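Long-range contacts in nuclear hormone receptor FTZ-F1 (PDB 2XHS), which probably regulates transcription as a nuclear receptor of the NR5A group, its ligand-binding domain binding a peptide of Fushi tarazu: residues Ile15-Asp24 against Met148-Phe156; His96-Asp107 against Phe117-Leu125. One frame throughout, in Å; residues are numbered along the deposited sequence.

Contact 1: Ile15-Asp24 against Met148-Phe156; sequences IREFVQSIDD and MGDYVCMKF
Met148 opens a buried apolar crossing of two helices, part of the layered helical sandwich of a nuclear receptor ligand-binding domain. Helix 15-20 crosses helix 148-156 at 85°, their axes approaching to 9.3 Å, and the sequence after the former, through Ile22, extends the same interface. Met148, a selenomethionine, starts with CG anti to its own backbone N (chi1 171°), and bends farther out turn its methyl toward the opposing chain: Met148 CE lies 3.8 Å from Val19 CG1 and 4.0 Å from Ile22 CB. The side chains of Ile22 and Met148 run antiparallel, overlapping along their flanks. Tyr151 contributes less, its ring lying obliquely to the Ile22 CD1 methyl; its hydroxyl is bound by Asp95 of helix 77-102. Val152 points toward the first segment and splits its two methyls between partners. Val152 CG1 is 3.6 Å from Ile22 CG1, whereas Val152 CG2 lies 4.0 Å from Phe18 CB, between Phe18 and Val19. The next residue, Cys153, meets Ile15 at the other flank of the crossing, with SG 4.1 Å from Ile15 CD1, and Leu184 of helix 170-191 also covers this cysteine. Phe156 ends the interface against Phe18, while the Trp65 ring also meets it. The two phenyl rings are neither parallel nor perpendicular: their planes make 33° and their centroids are 4.4 Å apart. No hydrogen bond links the segments, so shape and apolar burial hold them together, down to Phe156 CE2, which sits 3.6 Å above the plane of the Phe18 ring, over its centre.

Contact 2: His96-Asp107 against Phe117-Leu125; sequences HLHHRIHNGLPD and FNLMSLGLL
Asp107 O receives two amides from the turn that follows strand 116-118, where the small beta hairpin of the nuclear receptor ligand-binding domain packs back on the end of helix 77-102. The Met120 N bond is the straighter, 3.0 Å to Asp107 O with 155° at the hydrogen; that from Leu119 N is weak, bent to 115°. The Asp107 carboxylate is satisfied by Arg100, whose NH2 gives bonds of 3.0 Å to Asp107 OD1 and 2.9 Å to Asp107 OD2, both on the syn side and close to the guanidinium plane. Arg100 NE adds a weak bond to OD1, and NH1 is taken by Gln138 and Asn135. One face of this guanidinium receives Met120, a selenomethionine, with SE 3.4 Å from Arg100 NE. A leucine in place of Arg100 would probably leave the Asp107 carboxylate without its cationic mate and the end of Met120 free to shift. Leu119, for its part, spreads CD1 against Leu105 and Pro106. Farther up the helix, His96 lies flat against the turn: Gly123, lacking a side chain, sets CA over the imidazole face, 3.7 Å from the ring centroid and 21° off its normal.

How the contacts relate
Contacts 1 and 2 lie with centres about 18 Å apart, each about 11 Å from the centre of the chain, and the sequence of contact 2 falls wholly between the two segments of contact 1. They meet at helix 77-102 and the loop just after it: Tyr151 of contact 1 stacks on His98 of contact 2, Tyr151 CE1 lying 3.4 Å from His98 CB, and Asp24 OD2 comes within 3.4 Å of Asn103 ND2. Helix 24-39, which Asp24 begins, continues the connection, since its Leu31 and Leu35 touch Leu119 and Phe117. Contact 1 joins two helices, whereas contact 2 joins the end of helix 77-102 to the turn after the hairpin, a side that in related receptors commonly borders the ligand pocket.

Contact 1: Ile15-Asp24 against Met148-Phe156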
# COMPACT_ATOMS: atom_id res chain seq x y z
N ILE A 15 -3.45 -12.78 -13.06
CA ILE A 15 -2.30 -12.38 -12.30
C ILE A 15 -1.27 -11.67 -13.11
O ILE A 15 -0.61 -10.79 -12.64
CB ILE A 15 -1.69 -13.54 -11.67
CG1 ILE A 15 -2.56 -13.96 -10.51
CG2 ILE A 15 -0.38 -13.15 -11.17
CD1 ILE A 15 -2.03 -15.08 -9.78
N ARG A 16 -1.09 -12.08 -14.33
CA ARG A 16 -0.14 -11.44 -15.15
C ARG A 16 -0.60 -10.05 -15.32
O ARG A 16 0.17 -9.14 -15.34
CB ARG A 16 -0.10 -12.08 -16.49
CG ARG A 16 0.63 -13.34 -16.56
CD ARG A 16 0.96 -13.65 -17.98
NE ARG A 16 0.62 -15.02 -18.30
CZ ARG A 16 -0.39 -15.35 -19.07
NH1 ARG A 16 -1.11 -14.42 -19.65
NH2 ARG A 16 -0.66 -16.60 -19.29
N GLU A 17 -1.89 -9.89 -15.51
CA GLU A 17 -2.50 -8.59 -15.71
C GLU A 17 -2.38 -7.69 -14.52
O GLU A 17 -2.26 -6.51 -14.66
CB GLU A 17 -3.94 -8.74 -16.09
CG GLU A 17 -4.12 -9.51 -17.36
CD GLU A 17 -5.56 -9.77 -17.69
OE1 GLU A 17 -6.43 -9.14 -17.07
OE2 GLU A 17 -5.82 -10.62 -18.55
N PHE A 18 -2.48 -8.26 -13.35
CA PHE A 18 -2.28 -7.54 -12.14
C PHE A 18 -0.87 -7.06 -12.04
O PHE A 18 -0.61 -5.99 -11.62
CB PHE A 18 -2.54 -8.46 -10.99
CG PHE A 18 -3.96 -8.79 -10.82
CD1 PHE A 18 -4.92 -8.04 -11.41
CD2 PHE A 18 -4.34 -9.85 -10.06
CE1 PHE A 18 -6.22 -8.34 -11.23
CE2 PHE A 18 -5.64 -10.14 -9.90
CZ PHE A 18 -6.57 -9.39 -10.48
N VAL A 19 0.06 -7.89 -12.40
CA VAL A 19 1.42 -7.45 -12.27
C VAL A 19 1.72 -6.39 -13.27
O VAL A 19 2.72 -5.73 -13.19
CB VAL A 19 2.36 -8.56 -12.43
CG1 VAL A 19 3.69 -7.99 -12.57
CG2 VAL A 19 2.33 -9.40 -11.23
N GLN A 20 0.87 -6.27 -14.25
CA GLN A 20 0.97 -5.28 -15.28
C GLN A 20 0.78 -3.90 -14.75
O GLN A 20 1.34 -2.95 -15.23
CB GLN A 20 -0.11 -5.53 -16.30
CG GLN A 20 0.36 -6.32 -17.44
CD GLN A 20 1.69 -5.87 -17.87
OE1 GLN A 20 1.96 -4.69 -17.87
NE2 GLN A 20 2.54 -6.79 -18.25
N SER A 21 -0.04 -3.81 -13.74
CA SER A 21 -0.49 -2.57 -13.22
C SER A 21 0.47 -1.96 -12.27
O SER A 21 0.29 -0.88 -11.80
CB SER A 21 -1.80 -2.81 -12.54
OG SER A 21 -2.50 -3.75 -13.29
N ILE A 22 1.56 -2.64 -12.03
CA ILE A 22 2.53 -2.13 -11.11
C ILE A 22 3.73 -1.61 -11.83
O ILE A 22 4.34 -2.32 -12.59
CB ILE A 22 3.00 -3.24 -10.22
CG1 ILE A 22 1.82 -3.94 -9.60
CG2 ILE A 22 3.81 -2.71 -9.14
CD1 ILE A 22 1.01 -3.07 -8.77
N ASP A 23 4.09 -0.37 -11.59
CA ASP A 23 5.35 0.12 -12.06
C ASP A 23 6.13 0.47 -10.83
O ASP A 23 5.95 1.51 -10.28
CB ASP A 23 5.17 1.36 -12.91
CG ASP A 23 6.28 1.54 -13.90
OD1 ASP A 23 7.43 1.21 -13.60
OD2 ASP A 23 6.02 2.05 -15.00
N ASP A 24 6.99 -0.42 -10.39
CA ASP A 24 7.80 -0.18 -9.23
C ASP A 24 8.68 0.98 -9.52
O ASP A 24 8.98 1.76 -8.67
CB ASP A 24 8.67 -1.38 -8.89
CG ASP A 24 7.94 -2.44 -8.16
OD1 ASP A 24 6.84 -2.18 -7.70
OD2 ASP A 24 8.47 -3.53 -8.03
N MSE A 148 6.27 -11.02 -6.14
CA MSE A 148 5.55 -9.95 -6.77
C MSE A 148 4.14 -10.37 -7.02
O MSE A 148 3.24 -9.59 -6.94
CB MSE A 148 6.23 -9.58 -8.07
CG MSE A 148 5.49 -8.60 -8.96
SE MSE A 148 5.57 -6.80 -8.47
CE MSE A 148 5.82 -6.02 -10.09
N GLY A 149 3.94 -11.61 -7.35
CA GLY A 149 2.61 -12.10 -7.58
C GLY A 149 1.73 -12.11 -6.38
O GLY A 149 0.59 -11.79 -6.45
N ASP A 150 2.28 -12.52 -5.26
CA ASP A 150 1.58 -12.55 -4.03
C ASP A 150 1.16 -11.19 -3.63
O ASP A 150 0.09 -10.98 -3.17
CB ASP A 150 2.50 -13.07 -2.95
CG ASP A 150 2.90 -14.45 -3.16
OD1 ASP A 150 2.06 -15.24 -3.53
OD2 ASP A 150 4.04 -14.79 -2.92
N TYR A 151 2.06 -10.25 -3.79
CA TYR A 151 1.85 -8.89 -3.37
C TYR A 151 0.70 -8.20 -4.06
O TYR A 151 0.02 -7.44 -3.46
CB TYR A 151 3.15 -8.12 -3.53
CG TYR A 151 3.03 -6.65 -3.75
CD1 TYR A 151 2.75 -5.81 -2.72
CD2 TYR A 151 3.20 -6.10 -4.98
CE1 TYR A 151 2.63 -4.50 -2.90
CE2 TYR A 151 3.07 -4.79 -5.16
CZ TYR A 151 2.80 -3.99 -4.12
OH TYR A 151 2.68 -2.66 -4.30
N VAL A 152 0.52 -8.41 -5.33
CA VAL A 152 -0.59 -7.81 -6.02
C VAL A 152 -1.94 -8.36 -5.64
O VAL A 152 -2.89 -7.66 -5.59
CB VAL A 152 -0.42 -7.81 -7.52
CG1 VAL A 152 0.62 -6.86 -7.87
CG2 VAL A 152 -0.01 -9.12 -7.98
N CYS A 153 -1.99 -9.67 -5.44
CA CYS A 153 -3.23 -10.34 -5.07
C CYS A 153 -3.69 -9.84 -3.71
O CYS A 153 -4.87 -9.62 -3.47
CB CYS A 153 -3.04 -11.85 -5.04
SG CYS A 153 -2.52 -12.57 -6.62
N MSE A 154 -2.71 -9.66 -2.83
CA MSE A 154 -2.96 -9.23 -1.49
C MSE A 154 -3.46 -7.83 -1.43
O MSE A 154 -4.17 -7.49 -0.54
CB MSE A 154 -1.74 -9.41 -0.65
CG MSE A 154 -1.68 -10.74 -0.09
SE MSE A 154 -0.19 -10.92 0.93
CE MSE A 154 0.95 -11.41 -0.38
N LYS A 155 -3.07 -7.03 -2.38
CA LYS A 155 -3.52 -5.67 -2.47
C LYS A 155 -4.99 -5.58 -2.78
O LYS A 155 -5.71 -4.83 -2.21
CB LYS A 155 -2.73 -4.97 -3.53
CG LYS A 155 -2.03 -3.77 -3.03
CD LYS A 155 -1.55 -2.91 -4.10
CE LYS A 155 -1.54 -1.51 -3.60
NZ LYS A 155 -1.03 -0.60 -4.61
N PHE A 156 -5.42 -6.37 -3.73
CA PHE A 156 -6.80 -6.47 -4.07
C PHE A 156 -7.57 -7.05 -2.95
O PHE A 156 -8.68 -6.70 -2.71
CB PHE A 156 -6.98 -7.33 -5.27
CG PHE A 156 -6.62 -6.66 -6.52
CD1 PHE A 156 -7.46 -5.74 -7.08
CD2 PHE A 156 -5.45 -6.92 -7.14
CE1 PHE A 156 -7.12 -5.13 -8.21
CE2 PHE A 156 -5.12 -6.30 -8.28
CZ PHE A 156 -5.96 -5.41 -8.81

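Contact 2: His96-Asp107 against Phe117-Leu125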
# COMPACT_ATOMS: atom_id res chain seq x y z
N HIS A 96 4.94 -0.84 1.32
CA HIS A 96 6.24 -0.67 1.90
C HIS A 96 6.85 -2.00 2.18
O HIS A 96 8.01 -2.19 2.08
CB HIS A 96 6.20 0.20 3.14
CG HIS A 96 7.44 1.02 3.31
ND1 HIS A 96 8.48 0.64 4.12
CD2 HIS A 96 7.82 2.18 2.74
CE1 HIS A 96 9.44 1.53 4.05
NE2 HIS A 96 9.06 2.48 3.23
N LEU A 97 6.04 -2.94 2.55
CA LEU A 97 6.57 -4.23 2.80
C LEU A 97 7.14 -4.72 1.53
O LEU A 97 8.15 -5.35 1.51
CB LEU A 97 5.48 -5.14 3.30
CG LEU A 97 5.51 -5.18 4.80
CD1 LEU A 97 4.31 -5.83 5.26
CD2 LEU A 97 6.67 -5.97 5.20
N HIS A 98 6.48 -4.44 0.44
CA HIS A 98 6.95 -4.89 -0.84
C HIS A 98 8.28 -4.32 -1.28
O HIS A 98 9.10 -5.00 -1.78
CB HIS A 98 5.89 -4.48 -1.82
CG HIS A 98 6.31 -4.53 -3.24
ND1 HIS A 98 6.24 -3.45 -4.07
CD2 HIS A 98 6.72 -5.56 -4.01
CE1 HIS A 98 6.63 -3.79 -5.27
NE2 HIS A 98 6.92 -5.06 -5.26
N HIS A 99 8.45 -3.04 -1.15
CA HIS A 99 9.67 -2.40 -1.54
C HIS A 99 10.85 -2.71 -0.70
O HIS A 99 11.94 -2.77 -1.16
CB HIS A 99 9.44 -0.92 -1.67
CG HIS A 99 8.55 -0.58 -2.79
ND1 HIS A 99 8.95 -0.61 -4.09
CD2 HIS A 99 7.25 -0.25 -2.82
CE1 HIS A 99 7.95 -0.29 -4.87
NE2 HIS A 99 6.90 -0.07 -4.12
N ARG A 100 10.61 -2.82 0.57
CA ARG A 100 11.67 -3.07 1.47
C ARG A 100 12.24 -4.40 1.14
O ARG A 100 13.41 -4.61 1.23
CB ARG A 100 11.16 -3.06 2.87
CG ARG A 100 11.99 -2.29 3.80
CD ARG A 100 11.87 -2.84 5.16
NE ARG A 100 12.84 -2.26 6.07
CZ ARG A 100 13.24 -2.83 7.18
NH1 ARG A 100 12.76 -4.00 7.52
NH2 ARG A 100 14.10 -2.24 7.95
N ILE A 101 11.38 -5.34 0.82
CA ILE A 101 11.86 -6.66 0.52
C ILE A 101 12.25 -6.88 -0.90
O ILE A 101 13.31 -7.35 -1.18
CB ILE A 101 10.79 -7.68 0.73
CG1 ILE A 101 10.65 -8.04 2.18
CG2 ILE A 101 11.18 -8.89 0.03
CD1 ILE A 101 9.35 -8.60 2.52
N HIS A 102 11.35 -6.61 -1.81
CA HIS A 102 11.62 -6.79 -3.22
C HIS A 102 12.64 -5.90 -3.85
O HIS A 102 13.37 -6.33 -4.69
CB HIS A 102 10.35 -6.67 -4.01
CG HIS A 102 9.29 -7.62 -3.58
ND1 HIS A 102 9.55 -8.92 -3.26
CD2 HIS A 102 7.97 -7.45 -3.45
CE1 HIS A 102 8.43 -9.51 -2.92
NE2 HIS A 102 7.45 -8.64 -3.04
N ASN A 103 12.64 -4.63 -3.51
CA ASN A 103 13.46 -3.65 -4.19
C ASN A 103 14.58 -3.01 -3.44
O ASN A 103 15.13 -2.05 -3.87
CB ASN A 103 12.57 -2.58 -4.76
CG ASN A 103 11.48 -3.14 -5.56
OD1 ASN A 103 11.70 -3.91 -6.43
ND2 ASN A 103 10.28 -2.75 -5.27
N GLY A 104 14.89 -3.56 -2.29
CA GLY A 104 15.99 -3.08 -1.49
C GLY A 104 15.99 -1.67 -1.02
O GLY A 104 17.03 -1.07 -0.93
N LEU A 105 14.82 -1.16 -0.71
CA LEU A 105 14.64 0.16 -0.18
C LEU A 105 15.21 0.16 1.20
O LEU A 105 15.01 -0.76 1.95
CB LEU A 105 13.16 0.42 -0.16
CG LEU A 105 12.50 1.78 -0.07
CD1 LEU A 105 12.02 1.96 1.27
CD2 LEU A 105 13.51 2.77 -0.35
N PRO A 106 15.95 1.21 1.52
CA PRO A 106 16.67 1.30 2.76
C PRO A 106 15.97 2.09 3.81
O PRO A 106 15.07 2.84 3.54
CB PRO A 106 17.94 1.99 2.35
CG PRO A 106 17.61 2.69 1.19
CD PRO A 106 16.61 1.96 0.46
N ASP A 107 16.39 1.91 5.04
CA ASP A 107 15.77 2.57 6.15
C ASP A 107 15.88 4.06 6.17
O ASP A 107 14.99 4.71 6.63
CB ASP A 107 16.20 1.95 7.44
CG ASP A 107 15.79 0.57 7.54
OD1 ASP A 107 15.45 0.01 6.51
OD2 ASP A 107 15.78 0.04 8.63
N PHE A 117 16.53 11.38 5.97
CA PHE A 117 15.13 11.01 5.97
C PHE A 117 14.94 9.56 6.31
O PHE A 117 15.52 8.72 5.70
CB PHE A 117 14.50 11.27 4.62
CG PHE A 117 13.02 11.07 4.60
CD1 PHE A 117 12.18 11.98 5.16
CD2 PHE A 117 12.47 9.96 4.03
CE1 PHE A 117 10.87 11.79 5.15
CE2 PHE A 117 11.17 9.78 4.04
CZ PHE A 117 10.37 10.69 4.59
N ASN A 118 14.09 9.28 7.28
CA ASN A 118 13.83 7.93 7.67
C ASN A 118 12.78 7.38 6.78
O ASN A 118 11.64 7.62 6.97
CB ASN A 118 13.30 7.93 9.07
CG ASN A 118 13.17 6.57 9.63
OD1 ASN A 118 14.01 5.75 9.46
ND2 ASN A 118 12.10 6.33 10.31
N LEU A 119 13.22 6.64 5.79
CA LEU A 119 12.37 6.01 4.81
C LEU A 119 11.50 4.99 5.45
O LEU A 119 10.40 4.77 5.07
CB LEU A 119 13.22 5.35 3.75
CG LEU A 119 13.94 6.28 2.81
CD1 LEU A 119 15.07 5.58 2.18
CD2 LEU A 119 12.99 6.68 1.76
N MSE A 120 12.05 4.37 6.47
CA MSE A 120 11.44 3.33 7.22
C MSE A 120 10.19 3.82 7.88
O MSE A 120 9.28 3.08 8.10
CB MSE A 120 12.46 2.86 8.24
CG MSE A 120 12.07 1.72 9.11
SE MSE A 120 11.65 0.18 8.19
CE MSE A 120 11.20 -0.85 9.67
N SER A 121 10.17 5.09 8.19
CA SER A 121 9.03 5.77 8.79
C SER A 121 7.85 5.70 7.91
O SER A 121 6.76 5.50 8.34
CB SER A 121 9.35 7.22 8.96
OG SER A 121 9.98 7.42 10.18
N LEU A 122 8.10 5.81 6.63
CA LEU A 122 7.07 5.86 5.67
C LEU A 122 6.25 4.64 5.79
O LEU A 122 5.11 4.65 5.49
CB LEU A 122 7.69 5.86 4.31
CG LEU A 122 7.96 7.25 3.84
CD1 LEU A 122 8.56 7.18 2.51
CD2 LEU A 122 6.65 7.95 3.80
N GLY A 123 6.84 3.56 6.21
CA GLY A 123 6.07 2.36 6.28
C GLY A 123 5.57 2.09 7.64
O GLY A 123 4.90 1.13 7.87
N LEU A 124 5.95 2.93 8.58
CA LEU A 124 5.49 2.76 9.91
C LEU A 124 4.50 3.82 10.18
O LEU A 124 3.87 3.83 11.19
CB LEU A 124 6.63 2.86 10.90
CG LEU A 124 7.68 1.77 10.71
CD1 LEU A 124 8.91 2.11 11.41
CD2 LEU A 124 7.16 0.49 11.20
N LEU A 125 4.35 4.72 9.23
CA LEU A 125 3.43 5.80 9.33
C LEU A 125 3.77 6.68 10.48
O LEU A 125 2.91 7.25 11.08
CB LEU A 125 2.04 5.28 9.51
CG LEU A 125 1.55 4.28 8.48
CD1 LEU A 125 0.09 4.33 8.39
CD2 LEU A 125 2.12 4.61 7.18